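Local coordinates for packaging protein UL32 (Human herpesvirus 8 type M, PDB 6XF9) that forms a pentameric ring required for packaging of the herpesviral genome and probably directs newly made capsids to nuclear replication compartments, at residues V133-K138 with V417-V422; H364-L367 with L372-L375; L21-L26 with N36-Q41. One frame throughout, in Å; residues are numbered along the deposited sequence.

Interaction 1: residues V133-K138 with V417-V422. With ZN (zinc ion), chain O.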
loop_
_atom_site.group_PDB
_atom_site.type_symbol
_atom_site.label_atom_id
_atom_site.label_comp_id
_atom_site.label_asym_id
_atom_site.label_seq_id
_atom_site.Cartn_x
_atom_site.Cartn_y
_atom_site.Cartn_z
ATOM N N VAL D 133 -28.550 21.852 -11.896
ATOM C CA VAL D 133 -27.412 21.273 -11.196
ATOM C C VAL D 133 -27.428 21.706 -9.737
ATOM O O VAL D 133 -27.508 20.871 -8.824
ATOM C CB VAL D 133 -26.087 21.662 -11.878
ATOM C CG1 VAL D 133 -24.922 21.013 -11.152
ATOM C CG2 VAL D 133 -26.100 21.295 -13.334
ATOM N N GLN D 134 -27.399 23.023 -9.491
ATOM C CA GLN D 134 -27.269 23.512 -8.122
ATOM C C GLN D 134 -28.603 23.759 -7.430
ATOM O O GLN D 134 -28.653 23.706 -6.190
ATOM C CB GLN D 134 -26.449 24.809 -8.089
ATOM C CG GLN D 134 -25.188 24.826 -8.953
ATOM C CD GLN D 134 -24.049 23.953 -8.422
ATOM O OE1 GLN D 134 -24.266 22.986 -7.688
ATOM N NE2 GLN D 134 -22.822 24.290 -8.813
ATOM N N LYS D 135 -29.677 23.983 -8.200
ATOM C CA LYS D 135 -31.025 24.226 -7.643
ATOM C C LYS D 135 -31.095 25.364 -6.617
ATOM O O LYS D 135 -31.480 25.143 -5.469
ATOM C CB LYS D 135 -31.588 22.940 -7.032
ATOM C CG LYS D 135 -31.741 21.796 -8.023
ATOM C CD LYS D 135 -32.341 20.567 -7.358
ATOM C CE LYS D 135 -32.494 19.424 -8.348
ATOM N NZ LYS D 135 -31.186 19.011 -8.928
ATOM N N CYS D 136 -30.722 26.575 -7.028
ATOM C CA CYS D 136 -30.624 27.696 -6.090
ATOM C C CYS D 136 -31.936 27.981 -5.388
ATOM O O CYS D 136 -31.923 28.602 -4.322
ATOM C CB CYS D 136 -30.162 28.971 -6.786
ATOM S SG CYS D 136 -28.618 28.819 -7.687
ATOM N N PHE D 137 -33.065 27.522 -5.946
ATOM C CA PHE D 137 -34.398 27.872 -5.456
ATOM C C PHE D 137 -34.900 26.999 -4.318
ATOM O O PHE D 137 -35.880 27.377 -3.666
ATOM C CB PHE D 137 -35.422 27.796 -6.593
ATOM C CG PHE D 137 -35.459 26.468 -7.283
ATOM C CD1 PHE D 137 -36.126 25.386 -6.711
ATOM C CD2 PHE D 137 -34.814 26.293 -8.505
ATOM C CE1 PHE D 137 -36.166 24.152 -7.345
ATOM C CE2 PHE D 137 -34.837 25.062 -9.152
ATOM C CZ PHE D 137 -35.515 23.989 -8.565
ATOM N N LYS D 138 -34.286 25.839 -4.080
ATOM C CA LYS D 138 -34.724 24.960 -3.004
ATOM C C LYS D 138 -34.609 25.699 -1.678
ATOM O O LYS D 138 -33.679 26.484 -1.473
ATOM C CB LYS D 138 -33.875 23.681 -2.970
ATOM C CG LYS D 138 -34.302 22.597 -3.956
ATOM C CD LYS D 138 -33.310 21.440 -3.933
ATOM C CE LYS D 138 -33.501 20.591 -2.679
ATOM N NZ LYS D 138 -32.728 19.314 -2.680
ATOM N N VAL D 417 -26.159 13.884 -2.840
ATOM C CA VAL D 417 -25.050 12.922 -2.883
ATOM C C VAL D 417 -25.103 12.121 -4.170
ATOM O O VAL D 417 -24.181 12.175 -4.983
ATOM C CB VAL D 417 -25.079 11.990 -1.658
ATOM C CG1 VAL D 417 -24.123 10.836 -1.857
ATOM C CG2 VAL D 417 -24.713 12.765 -0.410
ATOM N N VAL D 418 -26.218 11.431 -4.415
ATOM C CA VAL D 418 -26.354 10.670 -5.656
ATOM C C VAL D 418 -26.269 11.590 -6.865
ATOM O O VAL D 418 -25.645 11.247 -7.878
ATOM C CB VAL D 418 -27.666 9.873 -5.661
ATOM C CG1 VAL D 418 -27.953 9.394 -7.046
ATOM C CG2 VAL D 418 -27.570 8.696 -4.741
ATOM N N GLN D 419 -26.859 12.789 -6.786
ATOM C CA GLN D 419 -26.712 13.713 -7.911
ATOM C C GLN D 419 -25.237 13.992 -8.175
ATOM O O GLN D 419 -24.788 13.984 -9.326
ATOM C CB GLN D 419 -27.479 15.018 -7.670
ATOM C CG GLN D 419 -27.565 15.900 -8.928
ATOM C CD GLN D 419 -27.665 17.417 -8.628
ATOM O OE1 GLN D 419 -27.290 17.890 -7.551
ATOM N NE2 GLN D 419 -28.169 18.176 -9.596
ATOM N N THR D 420 -24.459 14.243 -7.117
ATOM C CA THR D 420 -23.052 14.586 -7.319
ATOM C C THR D 420 -22.283 13.429 -7.935
ATOM O O THR D 420 -21.487 13.628 -8.859
ATOM C CB THR D 420 -22.405 15.017 -6.008
ATOM O OG1 THR D 420 -23.049 16.206 -5.529
ATOM C CG2 THR D 420 -20.944 15.313 -6.218
ATOM N N LEU D 421 -22.493 12.214 -7.428
ATOM C CA LEU D 421 -21.803 11.064 -7.997
ATOM C C LEU D 421 -22.188 10.844 -9.450
ATOM O O LEU D 421 -21.345 10.466 -10.268
ATOM C CB LEU D 421 -22.087 9.810 -7.175
ATOM C CG LEU D 421 -21.396 9.845 -5.823
ATOM C CD1 LEU D 421 -21.898 8.714 -4.993
ATOM C CD2 LEU D 421 -19.903 9.746 -6.024
ATOM N N VAL D 422 -23.430 11.123 -9.816
ATOM C CA VAL D 422 -23.809 10.952 -11.212
ATOM C C VAL D 422 -23.019 11.907 -12.097
ATOM O O VAL D 422 -22.564 11.532 -13.188
ATOM C CB VAL D 422 -25.327 11.142 -11.364
ATOM C CG1 VAL D 422 -25.710 11.264 -12.823
ATOM C CG2 VAL D 422 -26.051 9.985 -10.691
HETATM ZN ZN ZN O . -28.673 30.757 -8.907
#
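Q419 reaches the end of helix 124-133 with its terminal amide, meeting the carbonyl of V133 and the ammonium of K135. With CG anti to the backbone N (chi1 -169°) and the rest of the chain extended, the amide reaches straight out from helix 416-430. Its NE2 donates to V133 O over 2.9 Å, at an N-H...O angle of 150°. The bond uses a lone pair in the carbonyl plane and lies close to the plane of the glutamine amide. K135 comes from the opposite direction, its chain straight until a bend at chi4 brings NZ within 3.2 Å of Q419 NE2. Both are donors, so this is proximity without a bond; K135 NZ is instead held by F132 O. OE1 of Q419 accepts from K155 NZ, so both ends of the amide have a hydrogen-bond partner, consistent with the modelled orientation. Past V133 the chain leaves the helix at K135, which has positive phi, and turns back in a type I beta turn to K138. That turn carries C136, whose SG binds zinc at 2.3 Å alongside C52, C55 and H130, a three-cysteine, one-histidine site of CxxC type.

Interaction 2: residues H364-L367 with L372-L375. With ZN (zinc ion), chain P.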
loop_
_atom_site.group_PDB
_atom_site.type_symbol
_atom_site.label_atom_id
_atom_site.label_comp_id
_atom_site.label_asym_id
_atom_site.label_seq_id
_atom_site.Cartn_x
_atom_site.Cartn_y
_atom_site.Cartn_z
ATOM N N HIS D 364 -30.944 0.405 -24.333
ATOM C CA HIS D 364 -30.228 -0.318 -23.282
ATOM C C HIS D 364 -29.583 0.651 -22.308
ATOM O O HIS D 364 -29.724 0.514 -21.087
ATOM C CB HIS D 364 -29.154 -1.220 -23.889
ATOM C CG HIS D 364 -28.375 -2.002 -22.873
ATOM N ND1 HIS D 364 -27.033 -2.293 -23.022
ATOM C CD2 HIS D 364 -28.754 -2.571 -21.703
ATOM C CE1 HIS D 364 -26.618 -2.991 -21.979
ATOM N NE2 HIS D 364 -27.642 -3.175 -21.165
ATOM N N LYS D 365 -28.840 1.626 -22.838
ATOM C CA LYS D 365 -28.170 2.614 -22.002
ATOM C C LYS D 365 -29.160 3.357 -21.137
ATOM O O LYS D 365 -28.907 3.587 -19.950
ATOM C CB LYS D 365 -27.406 3.593 -22.873
ATOM C CG LYS D 365 -26.976 4.818 -22.160
ATOM C CD LYS D 365 -26.402 5.808 -23.145
ATOM C CE LYS D 365 -26.331 7.155 -22.510
ATOM N NZ LYS D 365 -25.566 8.058 -23.373
ATOM N N HIS D 366 -30.292 3.745 -21.706
ATOM C CA HIS D 366 -31.198 4.621 -20.973
ATOM C C HIS D 366 -31.974 3.880 -19.906
ATOM O O HIS D 366 -32.116 4.382 -18.791
ATOM C CB HIS D 366 -32.178 5.305 -21.944
ATOM C CG HIS D 366 -33.264 6.076 -21.259
ATOM N ND1 HIS D 366 -33.083 7.362 -20.785
ATOM C CD2 HIS D 366 -34.531 5.729 -20.940
ATOM C CE1 HIS D 366 -34.201 7.770 -20.212
ATOM N NE2 HIS D 366 -35.090 6.795 -20.282
ATOM N N LEU D 367 -32.466 2.680 -20.195
ATOM C CA LEU D 367 -33.320 2.002 -19.223
ATOM C C LEU D 367 -32.540 1.193 -18.197
ATOM O O LEU D 367 -33.055 0.958 -17.098
ATOM C CB LEU D 367 -34.311 1.064 -19.920
ATOM C CG LEU D 367 -35.436 1.675 -20.755
ATOM C CD1 LEU D 367 -36.122 0.576 -21.546
ATOM C CD2 LEU D 367 -36.427 2.396 -19.882
ATOM N N LEU D 372 -27.221 8.780 -15.101
ATOM C CA LEU D 372 -27.950 10.039 -15.279
ATOM C C LEU D 372 -29.325 9.806 -15.897
ATOM O O LEU D 372 -30.264 10.570 -15.627
ATOM C CB LEU D 372 -27.156 11.027 -16.140
ATOM C CG LEU D 372 -27.888 12.357 -16.378
ATOM C CD1 LEU D 372 -28.229 12.945 -15.028
ATOM C CD2 LEU D 372 -27.086 13.360 -17.217
ATOM N N CYS D 373 -29.455 8.809 -16.777
ATOM C CA CYS D 373 -30.771 8.452 -17.297
ATOM C C CYS D 373 -31.676 7.940 -16.188
ATOM O O CYS D 373 -32.895 8.164 -16.212
ATOM C CB CYS D 373 -30.634 7.417 -18.413
ATOM S SG CYS D 373 -29.657 8.023 -19.840
ATOM N N ALA D 374 -31.112 7.170 -15.253
ATOM C CA ALA D 374 -31.883 6.634 -14.132
ATOM C C ALA D 374 -32.365 7.739 -13.201
ATOM O O ALA D 374 -33.478 7.670 -12.664
ATOM C CB ALA D 374 -31.037 5.620 -13.363
ATOM N N LEU D 375 -31.506 8.718 -12.918
ATOM C CA LEU D 375 -31.910 9.836 -12.072
ATOM C C LEU D 375 -33.038 10.610 -12.740
ATOM O O LEU D 375 -34.069 10.895 -12.119
ATOM C CB LEU D 375 -30.701 10.732 -11.822
ATOM C CG LEU D 375 -30.795 11.841 -10.787
ATOM C CD1 LEU D 375 -30.923 11.233 -9.427
ATOM C CD2 LEU D 375 -29.554 12.702 -10.842
HETATM ZN ZN ZN P . -31.428 8.772 -21.099
#
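A zinc site of three cysteines and one histidine gathers H366 and C373 from two short consecutive helices, 360-369 and 371-379. H366 ND1 binds the metal at 2.2 Å and C373 SG at 2.3 Å. The imidazole gets there with CG anti to the backbone N (chi1 172°), while C373 turns its sulfur beside its own backbone N (chi1 -61°), bringing the two ligand atoms round the ion from different helices. C296 and C299 supply the remaining two ligands, so the CxxC pair, which spans the start of helix 297-304, meets a histidine and a cysteine from much later in the chain. The approach of the helices is close: C373 CB lies 3.4 Å from H366 O, and the same CB is equally near the ring at ND1. C373 SG meets the imidazole obliquely, 4.6 Å from the ring centroid of H366. The ring also packs against L298, L302 and L312. K365 runs alongside with its chain fully extended, CE passing 4.4 Å from C373 SG, and its NZ forms a salt bridge to the C-terminal carboxylate of A467.

Interaction 3: residues L21-L26 with N36-Q41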
loop_
_atom_site.group_PDB
_atom_site.type_symbol
_atom_site.label_atom_id
_atom_site.label_comp_id
_atom_site.label_asym_id
_atom_site.label_seq_id
_atom_site.Cartn_x
_atom_site.Cartn_y
_atom_site.Cartn_z
ATOM N N LEU D 21 -29.706 29.774 -28.453
ATOM C CA LEU D 21 -29.226 28.615 -29.204
ATOM C C LEU D 21 -27.936 28.927 -29.961
ATOM O O LEU D 21 -27.017 28.102 -29.998
ATOM C CB LEU D 21 -30.293 28.125 -30.179
ATOM C CG LEU D 21 -31.552 27.441 -29.666
ATOM C CD1 LEU D 21 -32.534 27.230 -30.817
ATOM C CD2 LEU D 21 -31.187 26.118 -29.041
ATOM N N ALA D 22 -27.842 30.112 -30.571
ATOM C CA ALA D 22 -26.627 30.449 -31.301
ATOM C C ALA D 22 -25.433 30.496 -30.365
ATOM O O ALA D 22 -24.348 30.012 -30.708
ATOM C CB ALA D 22 -26.796 31.777 -32.029
ATOM N N ALA D 23 -25.602 31.089 -29.180
ATOM C CA ALA D 23 -24.536 31.131 -28.176
ATOM C C ALA D 23 -24.287 29.781 -27.496
ATOM O O ALA D 23 -23.441 29.712 -26.594
ATOM C CB ALA D 23 -24.866 32.188 -27.117
ATOM N N SER D 24 -25.006 28.721 -27.878
ATOM C CA SER D 24 -24.897 27.414 -27.243
ATOM C C SER D 24 -24.304 26.346 -28.162
ATOM O O SER D 24 -24.347 25.153 -27.830
ATOM C CB SER D 24 -26.271 26.981 -26.738
ATOM O OG SER D 24 -26.698 27.869 -25.718
ATOM N N LEU D 25 -23.731 26.742 -29.290
ATOM C CA LEU D 25 -23.001 25.835 -30.153
ATOM C C LEU D 25 -21.517 25.966 -29.834
ATOM O O LEU D 25 -21.061 26.989 -29.316
ATOM C CB LEU D 25 -23.241 26.168 -31.622
ATOM C CG LEU D 25 -24.664 26.054 -32.163
ATOM C CD1 LEU D 25 -24.793 26.839 -33.487
ATOM C CD2 LEU D 25 -25.116 24.639 -32.330
ATOM N N LEU D 26 -20.766 24.914 -30.116
ATOM C CA LEU D 26 -19.324 24.932 -29.882
ATOM C C LEU D 26 -18.576 25.596 -31.043
ATOM O O LEU D 26 -19.091 25.666 -32.160
ATOM C CB LEU D 26 -18.828 23.508 -29.669
ATOM C CG LEU D 26 -19.179 22.927 -28.314
ATOM C CD1 LEU D 26 -18.909 21.459 -28.340
ATOM C CD2 LEU D 26 -18.301 23.597 -27.272
ATOM N N ASN D 36 -12.038 32.257 -27.056
ATOM C CA ASN D 36 -13.376 32.477 -27.601
ATOM C C ASN D 36 -14.247 33.048 -26.488
ATOM O O ASN D 36 -14.358 32.440 -25.412
ATOM C CB ASN D 36 -13.972 31.163 -28.128
ATOM C CG ASN D 36 -15.308 31.354 -28.844
ATOM O OD1 ASN D 36 -16.238 31.978 -28.330
ATOM N ND2 ASN D 36 -15.361 30.890 -30.094
ATOM N N PRO D 37 -14.886 34.198 -26.700
ATOM C CA PRO D 37 -15.619 34.824 -25.591
ATOM C C PRO D 37 -16.749 33.971 -25.036
ATOM O O PRO D 37 -17.044 34.068 -23.839
ATOM C CB PRO D 37 -16.132 36.131 -26.203
ATOM C CG PRO D 37 -16.069 35.920 -27.670
ATOM C CD PRO D 37 -14.907 35.019 -27.918
ATOM N N ILE D 38 -17.399 33.142 -25.854
ATOM C CA ILE D 38 -18.435 32.254 -25.328
ATOM C C ILE D 38 -17.822 31.184 -24.429
ATOM O O ILE D 38 -18.256 30.987 -23.288
ATOM C CB ILE D 38 -19.257 31.647 -26.480
ATOM C CG1 ILE D 38 -20.171 32.728 -27.065
ATOM C CG2 ILE D 38 -20.037 30.407 -26.023
ATOM C CD1 ILE D 38 -20.918 32.316 -28.306
ATOM N N MET D 39 -16.811 30.472 -24.922
ATOM C CA MET D 39 -16.179 29.459 -24.084
ATOM C C MET D 39 -15.547 30.061 -22.832
ATOM O O MET D 39 -15.520 29.413 -21.777
ATOM C CB MET D 39 -15.126 28.701 -24.885
ATOM C CG MET D 39 -15.669 28.027 -26.129
ATOM S SD MET D 39 -16.889 26.767 -25.720
ATOM C CE MET D 39 -15.803 25.515 -25.018
ATOM N N THR D 40 -15.029 31.292 -22.923
ATOM C CA THR D 40 -14.388 31.901 -21.761
ATOM C C THR D 40 -15.407 32.194 -20.671
ATOM O O THR D 40 -15.103 32.092 -19.475
ATOM C CB THR D 40 -13.654 33.184 -22.160
ATOM O OG1 THR D 40 -12.733 32.921 -23.232
ATOM C CG2 THR D 40 -12.861 33.706 -20.970
ATOM N N GLN D 41 -16.617 32.592 -21.072
ATOM C CA GLN D 41 -17.662 32.913 -20.104
ATOM C C GLN D 41 -18.256 31.659 -19.478
ATOM O O GLN D 41 -18.471 31.614 -18.261
ATOM C CB GLN D 41 -18.763 33.743 -20.772
ATOM C CG GLN D 41 -19.665 34.465 -19.794
ATOM C CD GLN D 41 -20.920 35.033 -20.449
ATOM O OE1 GLN D 41 -20.836 35.847 -21.371
ATOM N NE2 GLN D 41 -22.090 34.602 -19.975
#
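I38 presses both branches of its side chain onto A23, and this is the close-packed half of the contact. The methyl CG2 sits 3.5 Å from A23 O, while CD1, at the end of the other branch, reaches A23 CA at 3.8 Å and A23 CB at 4.1 Å. With CG1 beside the backbone N (chi1 -73°) and chi2 extended, the isoleucine spreads over the backbone as well as the methyl of A23, a buried residue in the type I turn A22-L25 at the end of helix 14-22. The other half is slighter and less buried. Here L26 and M39, both partly exposed, meet at a slant and through few atoms: L26 CD2 touches M39 SD at 3.8 Å, with CE close by. M39 is bent at chi2 and chi3, which brings its end back toward the leucine; it also packs on P27. I38 and M39 stand in the first turn of helix 37-45, with N36 as its N-cap: OD1 accepts from I38 N at 3.0 Å in the carbonyl plane. N36 O takes two donors of T40, the backbone N and OG1, the hydroxyl coming from well above the carbonyl plane. The hydrogen bonds of the two segments thus stay within each one or go to neighbours such as L279 and D272; between the segments the contact is van der Waals rather than directional.

How the interactions relate
Interactions 1 and 2 lie about 17 Å apart between centres and touch directly: V422 CG1 packs against L372 CA at 3.5 Å, and L375 reaches V418 and Q419. Helix 416-430 therefore links the segments that carry ligands of two zinc sites. Q419 meets both, bonding to V133 with its amide and packing its CA on L375, while V418 and V422 add to the second. Interaction 2 is nested in the chain loop that interaction 1 closes. A third zinc ion, bound by C191, C192, C415 and H452, is about 9 Å from the side chain of Q419. Interaction 3 stands apart, closed earlier in the chain: its nearest atoms are about 13 Å from interaction 1 and about 16 Å from interaction 2.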